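Local coordinates for protein putative transcriptional regulator, sugar-binding family (Arthrobacter aurescens, PDB 3NZE) that probably regulates transcription as a SorC-family DNA-binding protein, with this domain thought to bind a sugar effector, at residues 168-171 with 172-176; 181-185 with 186-190; 251-255 with 256-260. One frame throughout, in Å; residues are numbered along the deposited sequence.

Contact 1. Residues 168-171 with 172-176; sequences HVYA and GGYLD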
ATOM      1  N   HIS A 168      19.977   8.615  -3.936  1.00 99.35           N
ATOM      2  CA  HIS A 168      18.560   8.715  -4.265  1.00 94.90           C
ATOM      3  C   HIS A 168      18.112   7.687  -5.301  1.00 89.70           C
ATOM      4  O   HIS A 168      18.683   7.591  -6.389  1.00 93.99           O
ATOM      5  CB  HIS A 168      18.219  10.119  -4.774  1.00 94.94           C
ATOM      6  CG  HIS A 168      17.784  11.068  -3.702  1.00 93.20           C
ATOM      7  ND1 HIS A 168      17.516  12.397  -3.952  1.00 93.55           N
ATOM      8  CD2 HIS A 168      17.565  10.882  -2.378  1.00 91.96           C
ATOM      9  CE1 HIS A 168      17.154  12.989  -2.829  1.00 93.60           C
ATOM     10  NE2 HIS A 168      17.176  12.092  -1.858  1.00 92.66           N
ATOM     11  N   VAL A 169      17.093   6.917  -4.932  1.00 77.26           N
ATOM     12  CA  VAL A 169      16.294   6.116  -5.856  1.00 64.90           C
ATOM     13  C   VAL A 169      14.984   5.894  -5.113  1.00 52.53           C
ATOM     14  O   VAL A 169      14.945   6.047  -3.893  1.00 52.27           O
ATOM     15  CB  VAL A 169      16.939   4.751  -6.188  1.00 66.33           C
ATOM     16  CG1 VAL A 169      16.005   3.916  -7.063  1.00 65.28           C
ATOM     17  CG2 VAL A 169      18.280   4.931  -6.878  1.00 65.73           C
ATOM     18  N   TYR A 170      13.910   5.559  -5.821  1.00 41.73           N
ATOM     19  CA  TYR A 170      12.634   5.342  -5.144  1.00 36.24           C
ATOM     20  C   TYR A 170      11.941   4.054  -5.581  1.00 38.53           C
ATOM     21  O   TYR A 170      12.033   3.648  -6.740  1.00 39.41           O
ATOM     22  CB  TYR A 170      11.702   6.542  -5.325  1.00 30.87           C
ATOM     23  CG  TYR A 170      10.569   6.582  -4.319  1.00 29.58           C
ATOM     24  CD1 TYR A 170       9.272   6.246  -4.686  1.00 25.83           C
ATOM     25  CD2 TYR A 170      10.802   6.955  -3.004  1.00 28.94           C
ATOM     26  CE1 TYR A 170       8.229   6.281  -3.765  1.00 24.83           C
ATOM     27  CE2 TYR A 170       9.771   6.991  -2.073  1.00 25.89           C
ATOM     28  CZ  TYR A 170       8.489   6.653  -2.460  1.00 22.00           C
ATOM     29  OH  TYR A 170       7.469   6.700  -1.539  1.00 23.41           O
ATOM     30  N   ALA A 171      11.247   3.426  -4.637  1.00 34.85           N
ATOM     31  CA  ALA A 171      10.559   2.161  -4.881  1.00 40.23           C
ATOM     32  C   ALA A 171       9.628   2.209  -6.091  1.00 39.23           C
ATOM     33  O   ALA A 171       8.794   3.113  -6.222  1.00 34.80           O
ATOM     34  CB  ALA A 171       9.788   1.733  -3.639  1.00 40.00           C
ATOM     35  N   GLY A 172       9.773   1.225  -6.972  1.00 38.00           N
ATOM     36  CA  GLY A 172       8.898   1.112  -8.121  1.00 34.98           C
ATOM     37  C   GLY A 172       9.609   1.497  -9.397  1.00 30.85           C
ATOM     38  O   GLY A 172       9.149   1.178 -10.491  1.00 29.19           O
ATOM     39  N   GLY A 173      10.734   2.189  -9.255  1.00 28.65           N
ATOM     40  CA  GLY A 173      11.565   2.543 -10.389  1.00 30.33           C
ATOM     41  C   GLY A 173      10.856   3.364 -11.449  1.00 28.19           C
ATOM     42  O   GLY A 173      11.162   3.255 -12.626  1.00 25.99           O
ATOM     43  N   TYR A 174       9.902   4.193 -11.035  1.00 27.57           N
ATOM     44  CA  TYR A 174       9.167   5.016 -11.990  1.00 29.58           C
ATOM     45  C   TYR A 174       9.528   6.510 -11.938  1.00 33.19           C
ATOM     46  O   TYR A 174       9.018   7.307 -12.733  1.00 34.87           O
ATOM     47  CB  TYR A 174       7.655   4.813 -11.831  1.00 30.07           C
ATOM     48  CG  TYR A 174       7.130   5.037 -10.427  1.00 23.61           C
ATOM     49  CD1 TYR A 174       6.773   3.966  -9.623  1.00 23.99           C
ATOM     50  CD2 TYR A 174       6.968   6.324  -9.917  1.00 23.82           C
ATOM     51  CE1 TYR A 174       6.283   4.157  -8.340  1.00 28.91           C
ATOM     52  CE2 TYR A 174       6.473   6.524  -8.634  1.00 23.25           C
ATOM     53  CZ  TYR A 174       6.134   5.438  -7.855  1.00 28.02           C
ATOM     54  OH  TYR A 174       5.646   5.631  -6.577  1.00 24.70           O
ATOM     55  N   LEU A 175      10.399   6.888 -11.006  1.00 32.57           N
ATOM     56  CA  LEU A 175      10.885   8.264 -10.926  1.00 34.21           C
ATOM     57  C   LEU A 175      12.330   8.381 -11.408  1.00 41.61           C
ATOM     58  O   LEU A 175      13.148   7.501 -11.148  1.00 47.59           O
ATOM     59  CB  LEU A 175      10.790   8.795  -9.491  1.00 35.65           C
ATOM     60  CG  LEU A 175       9.414   8.847  -8.828  1.00 32.85           C
ATOM     61  CD1 LEU A 175       9.521   9.455  -7.433  1.00 33.02           C
ATOM     62  CD2 LEU A 175       8.432   9.635  -9.677  1.00 32.46           C
ATOM     63  N   ASP A 176      12.648   9.464 -12.105  1.00 43.44           N
ATOM     64  CA  ASP A 176      14.038   9.741 -12.452  1.00 48.62           C
ATOM     65  C   ASP A 176      14.670  10.644 -11.391  1.00 53.54           C
ATOM     66  O   ASP A 176      14.016  11.006 -10.411  1.00 52.01           O
ATOM     67  CB  ASP A 176      14.158  10.338 -13.857  1.00 50.38           C
ATOM     68  CG  ASP A 176      13.391  11.634 -14.014  1.00 52.43           C
ATOM     69  OD1 ASP A 176      13.013  11.957 -15.158  1.00 52.07           O
ATOM     70  OD2 ASP A 176      13.165  12.332 -13.000  1.00 56.71           O
TER
HETATM   71  O   HOH W   1       9.647   5.130  -8.175  1.00 30.48           O
HETATM   72  O   HOH W   2       6.403   3.587  -4.708  1.00 47.40           O
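Tyr170 and Tyr174 lie side by side and point the same way. Tyr174 OH comes to the edge of the Tyr170 ring, 3.9 Å from Tyr170 CE1. The packed side is completed by Leu175, whose CD1 rests 4.2 Å from Tyr170 CB. Phe196 of strand 195-198 touches all three side chains, and Phe125 stacks on the Tyr174 ring. Tyr170 OH is hydrogen-bonded to Asp191 OD1. The backbone between the tyrosines makes a type II beta turn from Tyr170 to Gly173, in the loop that leads into helix 177-185. It is closed by Gly173 N donating to Tyr170 O at 3.2 Å. Gly172 has phi 107°, where a side chain would collide with Ala171 O. Ala171 and Gly172 form the exposed, solvent side of the loop. Ala171 O receives a hydrogen bond from each of two waters. One is held within the curve of the loop. It also accepts from Tyr174 N at 3.0 Å and sits over the centre of the Tyr174 ring, on one face. The second is hydrogen-bonded to Tyr174 OH at 2.9 Å. With CG between its backbone N and carbonyl carbon (chi1 54°), Tyr174 turns its ring back toward the turn, and CE1 comes 3.4 Å from Ala171 O.

Contact 2. Residues 181-185 with 186-190; sequences TMLAA and DDVVG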
ATOM      1  N   THR A 181      14.448  15.076  -6.596  1.00 48.05           N
ATOM      2  CA  THR A 181      14.752  16.360  -5.983  1.00 45.39           C
ATOM      3  C   THR A 181      13.465  17.124  -5.641  1.00 40.73           C
ATOM      4  O   THR A 181      13.449  17.948  -4.728  1.00 41.30           O
ATOM      5  CB  THR A 181      15.686  17.201  -6.877  1.00 51.14           C
ATOM      6  OG1 THR A 181      14.994  17.607  -8.065  1.00 49.12           O
ATOM      7  CG2 THR A 181      16.914  16.382  -7.265  1.00 48.14           C
HETATM    8  N   MSE A 182      12.389  16.824  -6.365  1.00 40.00           N
HETATM    9  CA  MSE A 182      11.090  17.448  -6.117  1.00 48.38           C
HETATM   10  C   MSE A 182      10.494  16.993  -4.789  1.00 49.90           C
HETATM   11  O   MSE A 182       9.955  17.801  -4.029  1.00 45.25           O
HETATM   12  CB  MSE A 182      10.113  17.132  -7.253  1.00 53.95           C
HETATM   13  CG  MSE A 182      10.476  17.768  -8.590  1.00 59.24           C
HETATM   14 SE   MSE A 182      10.601  19.714  -8.494  0.71 70.96          SE
HETATM   15  CE  MSE A 182      12.491  19.903  -8.059  1.00 38.72           C
ATOM     16  N   LEU A 183      10.532  15.696  -4.549  1.00 49.49           N
ATOM     17  CA  LEU A 183      10.075  15.139  -3.311  1.00 48.52           C
ATOM     18  C   LEU A 183      10.652  15.865  -2.092  1.00 37.06           C
ATOM     19  O   LEU A 183       9.941  16.285  -1.257  1.00 37.30           O
ATOM     20  CB  LEU A 183      10.400  13.656  -3.274  1.00 55.64           C
ATOM     21  CG  LEU A 183       9.364  12.604  -3.692  1.00 59.89           C
ATOM     22  CD1 LEU A 183       8.468  13.147  -4.666  1.00 58.69           C
ATOM     23  CD2 LEU A 183      10.027  11.428  -4.217  1.00 61.87           C
ATOM     24  N   ALA A 184      11.953  15.990  -1.999  1.00 35.68           N
ATOM     25  CA  ALA A 184      12.582  16.736  -0.916  1.00 34.95           C
ATOM     26  C   ALA A 184      12.055  18.178  -0.861  1.00 40.69           C
ATOM     27  O   ALA A 184      11.813  18.720   0.215  1.00 45.56           O
ATOM     28  CB  ALA A 184      14.098  16.720  -1.079  1.00 43.57           C
ATOM     29  N   ALA A 185      11.874  18.779  -2.034  1.00 37.60           N
ATOM     30  CA  ALA A 185      11.390  20.153  -2.148  1.00 43.61           C
ATOM     31  C   ALA A 185      10.051  20.351  -1.441  1.00 47.67           C
ATOM     32  O   ALA A 185       9.768  21.428  -0.923  1.00 52.14           O
ATOM     33  CB  ALA A 185      11.273  20.551  -3.617  1.00 41.51           C
ATOM     34  N   ASP A 186       9.234  19.303  -1.416  1.00 42.46           N
ATOM     35  CA  ASP A 186       7.893  19.390  -0.845  1.00 36.84           C
ATOM     36  C   ASP A 186       7.751  18.653   0.492  1.00 39.17           C
ATOM     37  O   ASP A 186       6.634  18.379   0.928  1.00 34.58           O
ATOM     38  CB  ASP A 186       6.865  18.847  -1.843  1.00 35.67           C
ATOM     39  CG  ASP A 186       6.792  19.666  -3.118  1.00 40.38           C
ATOM     40  OD1 ASP A 186       6.607  19.072  -4.201  1.00 36.48           O
ATOM     41  OD2 ASP A 186       6.920  20.904  -3.039  1.00 42.78           O
ATOM     42  N   ASP A 187       8.878  18.357   1.141  1.00 35.24           N
ATOM     43  CA  ASP A 187       8.909  17.576   2.385  1.00 37.07           C
ATOM     44  C   ASP A 187       8.133  16.261   2.275  1.00 31.80           C
ATOM     45  O   ASP A 187       7.462  15.850   3.224  1.00 26.97           O
ATOM     46  CB  ASP A 187       8.392  18.381   3.588  1.00 42.13           C
ATOM     47  CG  ASP A 187       8.686  17.690   4.928  1.00 53.16           C
ATOM     48  OD1 ASP A 187       9.793  17.910   5.464  1.00 64.18           O
ATOM     49  OD2 ASP A 187       7.826  16.928   5.446  1.00 42.77           O
ATOM     50  N   VAL A 188       8.225  15.603   1.123  1.00 28.03           N
ATOM     51  CA  VAL A 188       7.546  14.319   0.939  1.00 26.13           C
ATOM     52  C   VAL A 188       8.291  13.225   1.704  1.00 26.02           C
ATOM     53  O   VAL A 188       9.520  13.174   1.671  1.00 23.86           O
ATOM     54  CB  VAL A 188       7.441  13.961  -0.550  1.00 26.05           C
ATOM     55  CG1 VAL A 188       6.916  12.527  -0.731  1.00 20.31           C
ATOM     56  CG2 VAL A 188       6.551  14.968  -1.267  1.00 24.81           C
ATOM     57  N   VAL A 189       7.556  12.365   2.409  1.00 20.64           N
ATOM     58  CA  VAL A 189       8.194  11.305   3.195  1.00 19.43           C
ATOM     59  C   VAL A 189       7.859   9.898   2.703  1.00 23.23           C
ATOM     60  O   VAL A 189       8.497   8.929   3.111  1.00 21.97           O
ATOM     61  CB  VAL A 189       7.879  11.410   4.714  1.00 22.09           C
ATOM     62  CG1 VAL A 189       8.384  12.737   5.257  1.00 23.42           C
ATOM     63  CG2 VAL A 189       6.398  11.276   4.970  1.00 21.14           C
ATOM     64  N   GLY A 190       6.869   9.779   1.824  1.00 19.19           N
ATOM     65  CA  GLY A 190       6.425   8.464   1.402  1.00 18.78           C
ATOM     66  C   GLY A 190       5.190   8.484   0.528  1.00 22.00           C
ATOM     67  O   GLY A 190       4.725   9.545   0.102  1.00 18.62           O
TER
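A Schellman motif ends helix 177-185 here, joining Leu183 and Ala184 to Asp187 and Val188. Val188 N donates to Leu183 O at 3.0 Å, and Asp187 N donates to Ala184 O at 3.1 Å. Asp187 is the C-prime residue, with a positive phi of 51°. Asp186 N also donates to Leu183 O, at 3.1 Å, and makes a weak bond to Met182 O. Leu183 O thus takes two donors, Asp186 N and Val188 N, from opposite faces of its carbonyl plane. The motif turns the chain from the helix toward the strand of the mixed sheet that runs to residue 192. Its apolar part is Leu183 against Val188, crossing obliquely with Leu183 CG 3.8 Å from Val188 CG1. Val188 CG2 lies against Leu183 O at 3.6 Å. Phe196 and Ile206 continue the packing on Val188, and Leu175 and Leu208 on Leu183. The Asp186 side chain folds back over the last turn, CG beside its own backbone N (chi1 -64°). Asp186 CB comes 3.5 Å from Ala185 C. A glycine in place of Asp186 would probably uncover the backbone at Met182 and Ala185 and leave the helix end freer to move. Asp187 instead points away from the helix, and its OD2 makes a weak hydrogen bond to Ser199 OG.

Contact 3. Residues 251-255 with 256-260; sequences LILDE and ASARR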
ATOM      1  N   LEU A 251      -3.220  -2.158  10.838  1.00 14.13           N
ATOM      2  CA  LEU A 251      -1.801  -2.093  10.508  1.00 15.81           C
ATOM      3  C   LEU A 251      -1.115  -3.389  10.897  1.00 15.26           C
ATOM      4  O   LEU A 251      -1.328  -3.899  11.998  1.00 18.06           O
ATOM      5  CB  LEU A 251      -1.176  -0.920  11.269  1.00 14.23           C
ATOM      6  CG  LEU A 251       0.341  -0.746  11.238  1.00 17.44           C
ATOM      7  CD1 LEU A 251       0.791  -0.368   9.822  1.00 16.03           C
ATOM      8  CD2 LEU A 251       0.769   0.321  12.236  1.00 16.23           C
ATOM      9  N   ILE A 252      -0.304  -3.936   9.991  1.00 13.39           N
ATOM     10  CA  ILE A 252       0.532  -5.092  10.300  1.00 17.20           C
ATOM     11  C   ILE A 252       1.983  -4.709  10.036  1.00 16.24           C
ATOM     12  O   ILE A 252       2.306  -4.231   8.948  1.00 16.08           O
ATOM     13  CB  ILE A 252       0.159  -6.319   9.444  1.00 16.24           C
ATOM     14  CG1 ILE A 252      -1.314  -6.685   9.638  1.00 19.39           C
ATOM     15  CG2 ILE A 252       1.046  -7.529   9.808  1.00 17.66           C
ATOM     16  CD1 ILE A 252      -2.216  -6.103   8.599  1.00 19.46           C
ATOM     17  N   LEU A 253       2.852  -4.879  11.032  1.00 14.99           N
ATOM     18  CA  LEU A 253       4.249  -4.481  10.873  1.00 16.70           C
ATOM     19  C   LEU A 253       5.161  -5.309  11.758  1.00 16.11           C
ATOM     20  O   LEU A 253       4.710  -5.936  12.714  1.00 18.67           O
ATOM     21  CB  LEU A 253       4.439  -2.987  11.163  1.00 15.88           C
ATOM     22  CG  LEU A 253       4.542  -2.513  12.620  1.00 14.89           C
ATOM     23  CD1 LEU A 253       4.895  -1.031  12.671  1.00 22.30           C
ATOM     24  CD2 LEU A 253       3.260  -2.768  13.418  1.00 15.99           C
ATOM     25  N   ASP A 254       6.455  -5.318  11.432  1.00 15.88           N
ATOM     26  CA  ASP A 254       7.396  -6.134  12.182  1.00 16.83           C
ATOM     27  C   ASP A 254       7.772  -5.456  13.491  1.00 19.61           C
ATOM     28  O   ASP A 254       7.661  -4.235  13.622  1.00 19.39           O
ATOM     29  CB  ASP A 254       8.658  -6.389  11.362  1.00 21.03           C
ATOM     30  CG  ASP A 254       9.405  -5.112  11.042  1.00 26.87           C
ATOM     31  OD1 ASP A 254       8.913  -4.340  10.193  1.00 25.68           O
ATOM     32  OD2 ASP A 254      10.480  -4.881  11.652  1.00 23.81           O
ATOM     33  N   GLU A 255       8.240  -6.268  14.430  1.00 18.77           N
ATOM     34  CA  GLU A 255       8.617  -5.830  15.768  1.00 19.87           C
ATOM     35  C   GLU A 255       9.577  -4.642  15.759  1.00 25.21           C
ATOM     36  O   GLU A 255       9.376  -3.678  16.491  1.00 20.47           O
ATOM     37  CB  GLU A 255       9.233  -7.013  16.520  1.00 26.73           C
ATOM     38  CG  GLU A 255       9.688  -6.724  17.932  1.00 33.86           C
ATOM     39  CD  GLU A 255      10.331  -7.942  18.576  1.00 43.56           C
ATOM     40  OE1 GLU A 255      10.166  -9.060  18.037  1.00 43.60           O
ATOM     41  OE2 GLU A 255      11.005  -7.781  19.614  1.00 44.89           O
ATOM     42  N   ALA A 256      10.621  -4.699  14.936  1.00 21.87           N
ATOM     43  CA  ALA A 256      11.589  -3.604  14.916  1.00 20.33           C
ATOM     44  C   ALA A 256      10.956  -2.285  14.474  1.00 23.22           C
ATOM     45  O   ALA A 256      11.215  -1.235  15.072  1.00 22.35           O
ATOM     46  CB  ALA A 256      12.784  -3.946  14.042  1.00 26.69           C
ATOM     47  N   SER A 257      10.137  -2.340  13.427  1.00 24.60           N
ATOM     48  CA  SER A 257       9.419  -1.158  12.965  1.00 20.57           C
ATOM     49  C   SER A 257       8.490  -0.630  14.054  1.00 22.46           C
ATOM     50  O   SER A 257       8.352   0.573  14.215  1.00 22.15           O
ATOM     51  CB  SER A 257       8.607  -1.457  11.697  1.00 20.73           C
ATOM     52  OG  SER A 257       9.444  -1.792  10.607  1.00 27.12           O
ATOM     53  N   ALA A 258       7.854  -1.528  14.805  1.00 22.74           N
ATOM     54  CA  ALA A 258       6.911  -1.090  15.838  1.00 20.76           C
ATOM     55  C   ALA A 258       7.651  -0.373  16.954  1.00 22.58           C
ATOM     56  O   ALA A 258       7.166   0.623  17.492  1.00 23.45           O
ATOM     57  CB  ALA A 258       6.117  -2.265  16.384  1.00 19.75           C
ATOM     58  N   ARG A 259       8.833  -0.874  17.290  1.00 23.82           N
ATOM     59  CA  ARG A 259       9.643  -0.241  18.329  1.00 24.85           C
ATOM     60  C   ARG A 259      10.078   1.158  17.913  1.00 30.63           C
ATOM     61  O   ARG A 259      10.121   2.076  18.733  1.00 30.20           O
ATOM     62  CB  ARG A 259      10.849  -1.117  18.677  1.00 26.88           C
ATOM     63  CG  ARG A 259      10.474  -2.367  19.476  1.00 25.85           C
ATOM     64  CD  ARG A 259      11.719  -3.134  19.950  1.00 29.85           C
ATOM     65  NE  ARG A 259      11.420  -4.524  20.294  1.00 28.01           N
ATOM     66  CZ  ARG A 259      10.780  -4.899  21.401  1.00 35.83           C
ATOM     67  NH1 ARG A 259      10.357  -3.989  22.271  1.00 29.61           N
ATOM     68  NH2 ARG A 259      10.551  -6.186  21.638  1.00 38.04           N
ATOM     69  N   ARG A 260      10.391   1.317  16.631  1.00 23.79           N
ATOM     70  CA  ARG A 260      10.757   2.617  16.094  1.00 29.45           C
ATOM     71  C   ARG A 260       9.542   3.530  16.156  1.00 34.25           C
ATOM     72  O   ARG A 260       9.645   4.715  16.462  1.00 37.78           O
ATOM     73  CB  ARG A 260      11.230   2.481  14.646  1.00 32.10           C
ATOM     74  CG  ARG A 260      12.641   2.989  14.407  1.00 49.19           C
ATOM     75  CD  ARG A 260      12.784   3.532  12.998  1.00 57.90           C
ATOM     76  NE  ARG A 260      14.057   4.219  12.795  1.00 65.53           N
ATOM     77  CZ  ARG A 260      14.341   4.957  11.726  1.00 69.19           C
ATOM     78  NH1 ARG A 260      13.439   5.114  10.766  1.00 67.09           N
ATOM     79  NH2 ARG A 260      15.527   5.545  11.622  1.00 72.53           N
TER
HETATM   80  O   HOH W   3      11.666  -7.038  13.060  1.00 30.25           O
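Asp254 OD1 is gripped by two donors, Ser257 OG and Gly232 N. Ser257 OG donates to Asp254 OD1 at 2.6 Å, on the syn side and somewhat out of the carboxylate plane. Ser257 N donates to Asp254 OD2 at 3.1 Å, from well above that plane. Asp254 is the N-cap of helix 255-261. Here strand 250-254, which lies between strands 23-27 and 225-230 in a Rossmann-like sheet, passes into the helix with no linking residues. The strand and helix segments meet at 105°, so the chain turns sharply at the cap. Asp254 has CG between its backbone N and carbonyl carbon (chi1 63°), which swings the carboxylate over the first turn. A water bridges Asp254 OD2 and Ala256 N, donating to the first and accepting from the second. The buried carboxylate thus has several donors around it, and together with the start of the helix they would probably favour its charged form. Asp254 O serves the helix too, accepting from Ala258 N at 3.0 Å. Beside the cap Leu253 reaches toward the helix, its CD1 3.7 Å from Ala258 N and its CG 4.1 Å from Ala258 CB. Leu239 and Val26 also pack on Leu253. Glu255 and Arg259 stand one turn apart on the partly exposed side, pointing the same way. Arg259 N donates to Glu255 O in the regular helical pattern. Their side chains form a salt bridge with the carboxylate and guanidinium planes 64° apart. Arg259 NH2 also donates to Asp7 O, which ties the N-terminal region to this helix. Within the salt bridge, Arg259 NH2 meets Glu255 OE2 at 2.6 Å on its anti side, while Arg259 NE makes only a weak bond to the same oxygen.

Overall arrangement
All three contacts are local and partly buried. Contacts 1 and 2 adjoin: Leu175 CD1 packs on Leu183 CD2, and Tyr170 OH lies against Gly190. They lie at the two ends of helix 177-185, one in the loop before it and the other where it passes into strand 188-192. Contact 3 is about 24 Å away between centres, on strand 250-254, in another part of the sheet that contact 2 also reaches. Here the order is reversed, strand into helix. None of its touching residues is fully exposed, whereas contacts 1 and 2 have exposed turn residues. Contact 1 relies on aromatics and water, contact 2 mainly on backbone bonds with one apolar pair, contact 3 on a carboxylate cap and a salt bridge beside apolar packing.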